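Local coordinates for CHAD domain protein (Streptomyces chartreusis, PDB 6RN5) that probably binds polyphosphate through its all-helical CHAD domain and also binds copper ions, as a phosin, at residues A313-A324 and Q351-F362. Numbering follows the deposited sequence.
Sequences ALNRHRDASEAA and QRHEVEAARFAF. With CU (copper (II) ion), chain C; SO4 (sulfate ion), chain H; SO4 (sulfate ion), chain F.
A313, A320 and A358 let segments 313-324 and 351-362, on antiparallel helices of the CHAD helical bundle, approach to 8.0 Å between their axes, crossing at -163°. The tight part is alanine-lined: A358 CB sits 3.4 Å from A313 O, and A320 CB meets V355 CG2 at 3.7 Å. V355 also sends CG1 over one face of the H317 imidazole, a CH-pi contact 3.6 Å from the ring centroid; H317 reaches it because its CG stands anti to the backbone N (chi1 -175°). Beyond A313, L314 lies obliquely against the F362 ring. The other flank is looser: on the solvent side, R316 brings NH2 to A361 CB, at 4.0 Å. Polar groups gather past the H317 ring, where R359 gives NH1 to E356 OE2 and, with NH2, pairs with D274, which also takes R352 and S321. A sulfate, likely carried in from the crystallisation medium, accepts bonds from both R359 terminal nitrogens. A leucine in place of R359 would probably leave H317 NE2 without its donor and E356 without its salt-bridge partner. That donor, R359 NE, lies 8° from the imidazole plane and reaches H317 NE2 at 3.0 Å.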
ATOM      1  N   ALA A 313     -13.574   4.032  14.072  1.00 30.92           N
ATOM      2  CA  ALA A 313     -12.953   3.218  13.076  1.00 29.92           C
ATOM      3  C   ALA A 313     -13.918   2.956  11.931  1.00 33.87           C
ATOM      4  O   ALA A 313     -13.506   2.966  10.791  1.00 32.34           O
ATOM      5  CB  ALA A 313     -12.495   1.929  13.682  1.00 30.78           C
ATOM      6  N   LEU A 314     -15.204   2.750  12.219  1.00 31.43           N
ATOM      7  CA  LEU A 314     -16.162   2.559  11.120  1.00 31.42           C
ATOM      8  C   LEU A 314     -16.429   3.841  10.316  1.00 32.14           C
ATOM      9  O   LEU A 314     -16.706   3.766   9.119  1.00 27.33           O
ATOM     10  CB  LEU A 314     -17.466   1.978  11.608  1.00 31.81           C
ATOM     11  CG  LEU A 314     -17.286   0.605  12.270  1.00 33.18           C
ATOM     12  CD1 LEU A 314     -18.587   0.085  12.892  1.00 35.39           C
ATOM     13  CD2 LEU A 314     -16.698  -0.403  11.319  1.00 33.42           C
ATOM     14  N   ASN A 315     -16.325   5.020  10.927  1.00 31.78           N
ATOM     15  CA  ASN A 315     -16.414   6.257  10.118  1.00 30.28           C
ATOM     16  C   ASN A 315     -15.210   6.413   9.171  1.00 28.53           C
ATOM     17  O   ASN A 315     -15.352   6.895   8.060  1.00 29.65           O
ATOM     18  CB  ASN A 315     -16.524   7.511  10.978  1.00 32.20           C
ATOM     19  CG  ASN A 315     -17.849   7.635  11.719  1.00 38.00           C
ATOM     20  OD1 ASN A 315     -18.873   6.989  11.387  1.00 42.40           O
ATOM     21  ND2 ASN A 315     -17.840   8.484  12.735  1.00 36.48           N
ATOM     22  N   ARG A 316     -14.031   6.026   9.607  1.00 30.83           N
ATOM     23  CA  ARG A 316     -12.882   6.132   8.754  1.00 33.49           C
ATOM     24  C   ARG A 316     -13.027   5.144   7.626  1.00 32.96           C
ATOM     25  O   ARG A 316     -12.669   5.428   6.491  1.00 31.63           O
ATOM     26  CB  ARG A 316     -11.596   5.939   9.559  1.00 40.42           C
ATOM     27  CG  ARG A 316     -11.204   7.243  10.281  1.00 48.40           C
ATOM     28  CD  ARG A 316     -10.647   7.037  11.676  1.00 58.91           C
ATOM     29  NE  ARG A 316      -9.534   6.086  11.728  1.00 62.62           N
ATOM     30  CZ  ARG A 316      -9.332   5.175  12.691  1.00 68.63           C
ATOM     31  NH1 ARG A 316     -10.175   5.033  13.710  1.00 64.07           N
ATOM     32  NH2 ARG A 316      -8.273   4.369  12.613  1.00 81.34           N
ATOM     33  N   HIS A 317     -13.565   3.970   7.940  1.00 31.94           N
ATOM     34  CA  HIS A 317     -13.823   2.948   6.935  1.00 30.65           C
ATOM     35  C   HIS A 317     -14.701   3.512   5.808  1.00 29.55           C
ATOM     36  O   HIS A 317     -14.416   3.391   4.640  1.00 31.18           O
ATOM     37  CB  HIS A 317     -14.464   1.737   7.600  1.00 30.49           C
ATOM     38  CG  HIS A 317     -14.668   0.574   6.684  1.00 30.49           C
ATOM     39  ND1 HIS A 317     -15.564   0.600   5.648  1.00 29.96           N
ATOM     40  CD2 HIS A 317     -14.091  -0.645   6.648  1.00 30.99           C
ATOM     41  CE1 HIS A 317     -15.540  -0.566   5.017  1.00 30.99           C
ATOM     42  NE2 HIS A 317     -14.662  -1.341   5.603  1.00 28.68           N
ATOM     43  N   ARG A 318     -15.778   4.140   6.194  1.00 30.80           N
ATOM     44  CA  ARG A 318     -16.732   4.679   5.278  1.00 33.74           C
ATOM     45  C   ARG A 318     -16.130   5.840   4.496  1.00 33.87           C
ATOM     46  O   ARG A 318     -16.265   5.885   3.284  1.00 32.22           O
ATOM     47  CB  ARG A 318     -17.971   5.134   6.058  1.00 38.66           C
ATOM     48  CG  ARG A 318     -19.193   5.421   5.196  1.00 43.46           C
ATOM     49  CD  ARG A 318     -19.255   6.849   4.740  1.00 49.17           C
ATOM     50  NE  ARG A 318     -19.337   7.792   5.853  1.00 54.13           N
ATOM     51  CZ  ARG A 318     -20.454   8.405   6.257  1.00 58.78           C
ATOM     52  NH1 ARG A 318     -21.635   8.190   5.668  1.00 55.74           N
ATOM     53  NH2 ARG A 318     -20.377   9.263   7.260  1.00 65.13           N
ATOM     54  N   ASP A 319     -15.459   6.758   5.193  1.00 30.85           N
ATOM     55  CA  ASP A 319     -14.842   7.898   4.556  1.00 31.63           C
ATOM     56  C   ASP A 319     -13.742   7.440   3.617  1.00 32.42           C
ATOM     57  O   ASP A 319     -13.649   7.942   2.502  1.00 33.86           O
ATOM     58  CB  ASP A 319     -14.249   8.904   5.587  1.00 31.11           C
ATOM     59  CG  ASP A 319     -15.334   9.626   6.414  1.00 35.26           C
ATOM     60  OD1 ASP A 319     -16.536   9.580   6.078  1.00 33.18           O
ATOM     61  OD2 ASP A 319     -14.976  10.210   7.443  1.00 40.34           O
ATOM     62  N   ALA A 320     -12.891   6.514   4.056  1.00 29.71           N
ATOM     63  CA  ALA A 320     -11.818   6.049   3.169  1.00 29.62           C
ATOM     64  C   ALA A 320     -12.405   5.327   1.940  1.00 30.61           C
ATOM     65  O   ALA A 320     -11.916   5.457   0.797  1.00 28.35           O
ATOM     66  CB  ALA A 320     -10.860   5.146   3.931  1.00 32.19           C
ATOM     67  N   SER A 321     -13.451   4.537   2.173  1.00 29.64           N
ATOM     68  CA  SER A 321     -14.134   3.872   1.091  1.00 31.20           C
ATOM     69  C   SER A 321     -14.636   4.863   0.039  1.00 31.80           C
ATOM     70  O   SER A 321     -14.382   4.685  -1.160  1.00 30.91           O
ATOM     71  CB  SER A 321     -15.288   3.038   1.645  1.00 34.72           C
ATOM     72  OG  SER A 321     -15.985   2.419   0.601  1.00 36.75           O
ATOM     73  N   GLU A 322     -15.294   5.925   0.485  1.00 30.91           N
ATOM     74  CA  GLU A 322     -15.912   6.883  -0.429  1.00 33.65           C
ATOM     75  C   GLU A 322     -14.808   7.744  -1.088  1.00 33.31           C
ATOM     76  O   GLU A 322     -14.898   8.131  -2.250  1.00 32.02           O
ATOM     77  CB  GLU A 322     -16.924   7.795   0.303  1.00 36.13           C
ATOM     78  CG  GLU A 322     -18.326   7.243   0.538  1.00 44.12           C
ATOM     79  CD  GLU A 322     -19.085   6.933  -0.762  1.00 50.91           C
ATOM     80  OE1 GLU A 322     -18.933   7.635  -1.792  1.00 60.43           O
ATOM     81  OE2 GLU A 322     -19.844   5.954  -0.788  1.00 64.63           O
ATOM     82  N   ALA A 323     -13.763   8.038  -0.345  1.00 29.09           N
ATOM     83  CA  ALA A 323     -12.681   8.759  -0.923  1.00 29.46           C
ATOM     84  C   ALA A 323     -12.000   7.949  -2.027  1.00 27.90           C
ATOM     85  O   ALA A 323     -11.649   8.504  -3.074  1.00 30.81           O
ATOM     86  CB  ALA A 323     -11.689   9.148   0.136  1.00 26.49           C
ATOM     87  N   ALA A 324     -11.800   6.657  -1.803  1.00 26.82           N
ATOM     88  CA  ALA A 324     -11.159   5.839  -2.811  1.00 27.42           C
ATOM     89  C   ALA A 324     -11.994   5.861  -4.092  1.00 29.49           C
ATOM     90  O   ALA A 324     -11.431   5.913  -5.179  1.00 29.59           O
ATOM     91  CB  ALA A 324     -10.945   4.420  -2.310  1.00 27.35           C
ATOM     92  N   GLN A 351      -6.251   4.902  -0.118  1.00 28.65           N
ATOM     93  CA  GLN A 351      -7.500   4.976   0.634  1.00 28.97           C
ATOM     94  C   GLN A 351      -8.068   3.565   0.842  1.00 30.96           C
ATOM     95  O   GLN A 351      -8.679   3.298   1.864  1.00 28.57           O
ATOM     96  CB  GLN A 351      -8.496   5.930  -0.047  1.00 28.77           C
ATOM     97  CG  GLN A 351      -7.963   7.370  -0.085  1.00 29.95           C
ATOM     98  CD  GLN A 351      -7.846   7.931   1.310  1.00 30.90           C
ATOM     99  OE1 GLN A 351      -8.866   8.050   2.012  1.00 30.81           O
ATOM    100  NE2 GLN A 351      -6.599   8.199   1.759  1.00 28.12           N
ATOM    101  N   ARG A 352      -7.815   2.645  -0.080  1.00 29.23           N
ATOM    102  CA  ARG A 352      -8.212   1.260   0.162  1.00 31.79           C
ATOM    103  C   ARG A 352      -7.372   0.639   1.274  1.00 34.94           C
ATOM    104  O   ARG A 352      -7.877  -0.179   2.061  1.00 30.94           O
ATOM    105  CB  ARG A 352      -8.116   0.415  -1.103  1.00 29.10           C
ATOM    106  CG  ARG A 352      -9.109   0.779  -2.163  1.00 27.75           C
ATOM    107  CD  ARG A 352     -10.539   0.812  -1.625  1.00 31.66           C
ATOM    108  NE  ARG A 352     -11.005  -0.412  -0.951  1.00 31.51           N
ATOM    109  CZ  ARG A 352     -12.228  -0.575  -0.433  1.00 32.65           C
ATOM    110  NH1 ARG A 352     -13.133   0.400  -0.470  1.00 33.55           N
ATOM    111  NH2 ARG A 352     -12.565  -1.726   0.121  1.00 30.82           N
ATOM    112  N   HIS A 353      -6.105   1.061   1.388  1.00 37.81           N
ATOM    113  CA  HIS A 353      -5.276   0.634   2.528  1.00 36.91           C
ATOM    114  C   HIS A 353      -5.814   1.175   3.836  1.00 32.36           C
ATOM    115  O   HIS A 353      -5.766   0.470   4.824  1.00 30.95           O
ATOM    116  CB  HIS A 353      -3.765   0.954   2.342  1.00 38.83           C
ATOM    117  CG  HIS A 353      -3.172   0.307   1.128  1.00 44.25           C
ATOM    118  ND1 HIS A 353      -3.638  -0.894   0.626  1.00 51.27           N
ATOM    119  CD2 HIS A 353      -2.177   0.705   0.289  1.00 49.82           C
ATOM    120  CE1 HIS A 353      -2.950  -1.212  -0.462  1.00 53.87           C
ATOM    121  NE2 HIS A 353      -2.054  -0.265  -0.683  1.00 48.45           N
ATOM    122  N   GLU A 354      -6.336   2.396   3.833  1.00 31.62           N
ATOM    123  CA  GLU A 354      -6.999   2.953   5.020  1.00 32.39           C
ATOM    124  C   GLU A 354      -8.290   2.179   5.327  1.00 31.23           C
ATOM    125  O   GLU A 354      -8.645   2.021   6.470  1.00 32.80           O
ATOM    126  CB  GLU A 354      -7.320   4.431   4.852  1.00 36.59           C
ATOM    127  CG  GLU A 354      -6.110   5.350   4.711  1.00 45.53           C
ATOM    128  CD  GLU A 354      -5.357   5.614   6.032  1.00 54.23           C
ATOM    129  OE1 GLU A 354      -5.871   5.253   7.117  1.00 56.01           O
ATOM    130  OE2 GLU A 354      -4.245   6.191   5.993  1.00 57.69           O
ATOM    131  N   VAL A 355      -9.004   1.677   4.326  1.00 29.95           N
ATOM    132  CA  VAL A 355     -10.228   0.880   4.615  1.00 29.90           C
ATOM    133  C   VAL A 355      -9.834  -0.354   5.430  1.00 29.96           C
ATOM    134  O   VAL A 355     -10.382  -0.601   6.499  1.00 31.40           O
ATOM    135  CB  VAL A 355     -11.028   0.511   3.332  1.00 30.45           C
ATOM    136  CG1 VAL A 355     -12.133  -0.516   3.622  1.00 30.95           C
ATOM    137  CG2 VAL A 355     -11.631   1.761   2.708  1.00 32.81           C
ATOM    138  N   GLU A 356      -8.849  -1.093   4.945  1.00 33.09           N
ATOM    139  CA  GLU A 356      -8.295  -2.232   5.661  1.00 37.07           C
ATOM    140  C   GLU A 356      -7.769  -1.881   7.052  1.00 35.43           C
ATOM    141  O   GLU A 356      -8.098  -2.548   8.014  1.00 33.60           O
ATOM    142  CB  GLU A 356      -7.187  -2.912   4.843  1.00 45.22           C
ATOM    143  CG  GLU A 356      -7.711  -3.991   3.878  1.00 57.46           C
ATOM    144  CD  GLU A 356      -8.335  -5.218   4.589  1.00 68.22           C
ATOM    145  OE1 GLU A 356      -7.701  -5.832   5.484  1.00 78.57           O
ATOM    146  OE2 GLU A 356      -9.480  -5.592   4.256  1.00 76.12           O
ATOM    147  N   ALA A 357      -6.995  -0.829   7.183  1.00 31.40           N
ATOM    148  CA  ALA A 357      -6.588  -0.436   8.529  1.00 32.61           C
ATOM    149  C   ALA A 357      -7.797  -0.134   9.402  1.00 32.50           C
ATOM    150  O   ALA A 357      -7.830  -0.477  10.590  1.00 32.44           O
ATOM    151  CB  ALA A 357      -5.631   0.767   8.500  1.00 32.68           C
ATOM    152  N   ALA A 358      -8.809   0.507   8.845  1.00 31.70           N
ATOM    153  CA  ALA A 358      -9.923   0.807   9.683  1.00 33.22           C
ATOM    154  C   ALA A 358     -10.614  -0.498  10.156  1.00 34.29           C
ATOM    155  O   ALA A 358     -11.139  -0.559  11.290  1.00 30.05           O
ATOM    156  CB  ALA A 358     -10.893   1.726   8.996  1.00 31.08           C
ATOM    157  N   ARG A 359     -10.608  -1.526   9.306  1.00 33.07           N
ATOM    158  CA  ARG A 359     -11.272  -2.768   9.672  1.00 34.09           C
ATOM    159  C   ARG A 359     -10.491  -3.438  10.805  1.00 34.60           C
ATOM    160  O   ARG A 359     -11.070  -4.041  11.712  1.00 30.46           O
ATOM    161  CB  ARG A 359     -11.345  -3.728   8.495  1.00 32.88           C
ATOM    162  CG  ARG A 359     -12.261  -3.334   7.377  1.00 32.16           C
ATOM    163  CD  ARG A 359     -12.303  -4.412   6.273  1.00 34.72           C
ATOM    164  NE  ARG A 359     -13.146  -3.906   5.182  1.00 37.12           N
ATOM    165  CZ  ARG A 359     -13.037  -4.247   3.900  1.00 38.96           C
ATOM    166  NH1 ARG A 359     -12.142  -5.128   3.492  1.00 39.10           N
ATOM    167  NH2 ARG A 359     -13.856  -3.700   3.019  1.00 41.43           N
ATOM    168  N   PHE A 360      -9.165  -3.387  10.706  1.00 33.83           N
ATOM    169  CA  PHE A 360      -8.324  -3.874  11.784  1.00 37.91           C
ATOM    170  C   PHE A 360      -8.522  -3.067  13.099  1.00 37.46           C
ATOM    171  O   PHE A 360      -8.667  -3.648  14.182  1.00 34.28           O
ATOM    172  CB  PHE A 360      -6.858  -3.861  11.329  1.00 44.21           C
ATOM    173  CG  PHE A 360      -5.890  -4.447  12.333  1.00 47.40           C
ATOM    174  CD1 PHE A 360      -5.845  -5.819  12.550  1.00 52.10           C
ATOM    175  CD2 PHE A 360      -5.007  -3.625  13.038  1.00 50.51           C
ATOM    176  CE1 PHE A 360      -4.948  -6.370  13.464  1.00 51.36           C
ATOM    177  CE2 PHE A 360      -4.117  -4.166  13.965  1.00 54.73           C
ATOM    178  CZ  PHE A 360      -4.090  -5.548  14.177  1.00 48.86           C
ATOM    179  N   ALA A 361      -8.539  -1.744  13.004  1.00 34.38           N
ATOM    180  CA  ALA A 361      -8.783  -0.922  14.173  1.00 34.76           C
ATOM    181  C   ALA A 361     -10.138  -1.273  14.831  1.00 36.84           C
ATOM    182  O   ALA A 361     -10.231  -1.421  16.060  1.00 33.09           O
ATOM    183  CB  ALA A 361      -8.695   0.562  13.824  1.00 33.54           C
ATOM    184  N   PHE A 362     -11.178  -1.444  14.024  1.00 34.95           N
ATOM    185  CA  PHE A 362     -12.473  -1.782  14.576  1.00 38.46           C
ATOM    186  C   PHE A 362     -12.354  -3.094  15.336  1.00 40.22           C
ATOM    187  O   PHE A 362     -12.791  -3.208  16.480  1.00 39.48           O
ATOM    188  CB  PHE A 362     -13.527  -1.968  13.493  1.00 36.46           C
ATOM    189  CG  PHE A 362     -14.794  -2.592  13.999  1.00 33.75           C
ATOM    190  CD1 PHE A 362     -15.789  -1.813  14.585  1.00 34.77           C
ATOM    191  CD2 PHE A 362     -14.995  -3.982  13.911  1.00 35.88           C
ATOM    192  CE1 PHE A 362     -16.954  -2.403  15.084  1.00 35.93           C
ATOM    193  CE2 PHE A 362     -16.184  -4.570  14.368  1.00 35.73           C
ATOM    194  CZ  PHE A 362     -17.152  -3.788  14.967  1.00 33.21           C
TER
HETATM  195 CU    CU C 402      -0.368   0.963  -2.055  0.50 63.95          CU
HETATM  196  S   SO4 H 407     -13.284  -5.368  -0.475  1.00 59.58           S
HETATM  197  O1  SO4 H 407     -14.166  -6.446  -1.024  1.00 64.92           O
HETATM  198  O2  SO4 H 407     -14.224  -4.400   0.186  1.00 58.23           O
HETATM  199  O3  SO4 H 407     -12.403  -5.845   0.592  1.00 59.45           O
HETATM  200  O4  SO4 H 407     -12.404  -4.817  -1.586  1.00 55.29           O
HETATM  201  S   SO4 F 405     -24.390   9.752   7.896  1.00 75.10           S
HETATM  202  O1  SO4 F 405     -25.709  10.296   8.340  1.00 79.86           O
HETATM  203  O2  SO4 F 405     -23.352  10.163   8.850  1.00 73.23           O
HETATM  204  O3  SO4 F 405     -24.401   8.238   7.797  1.00 71.84           O
HETATM  205  O4  SO4 F 405     -24.084  10.406   6.604  1.00 76.92           O
HETATM  206  O   HOH W   1     -13.858   2.429  -2.432  1.00 28.27           O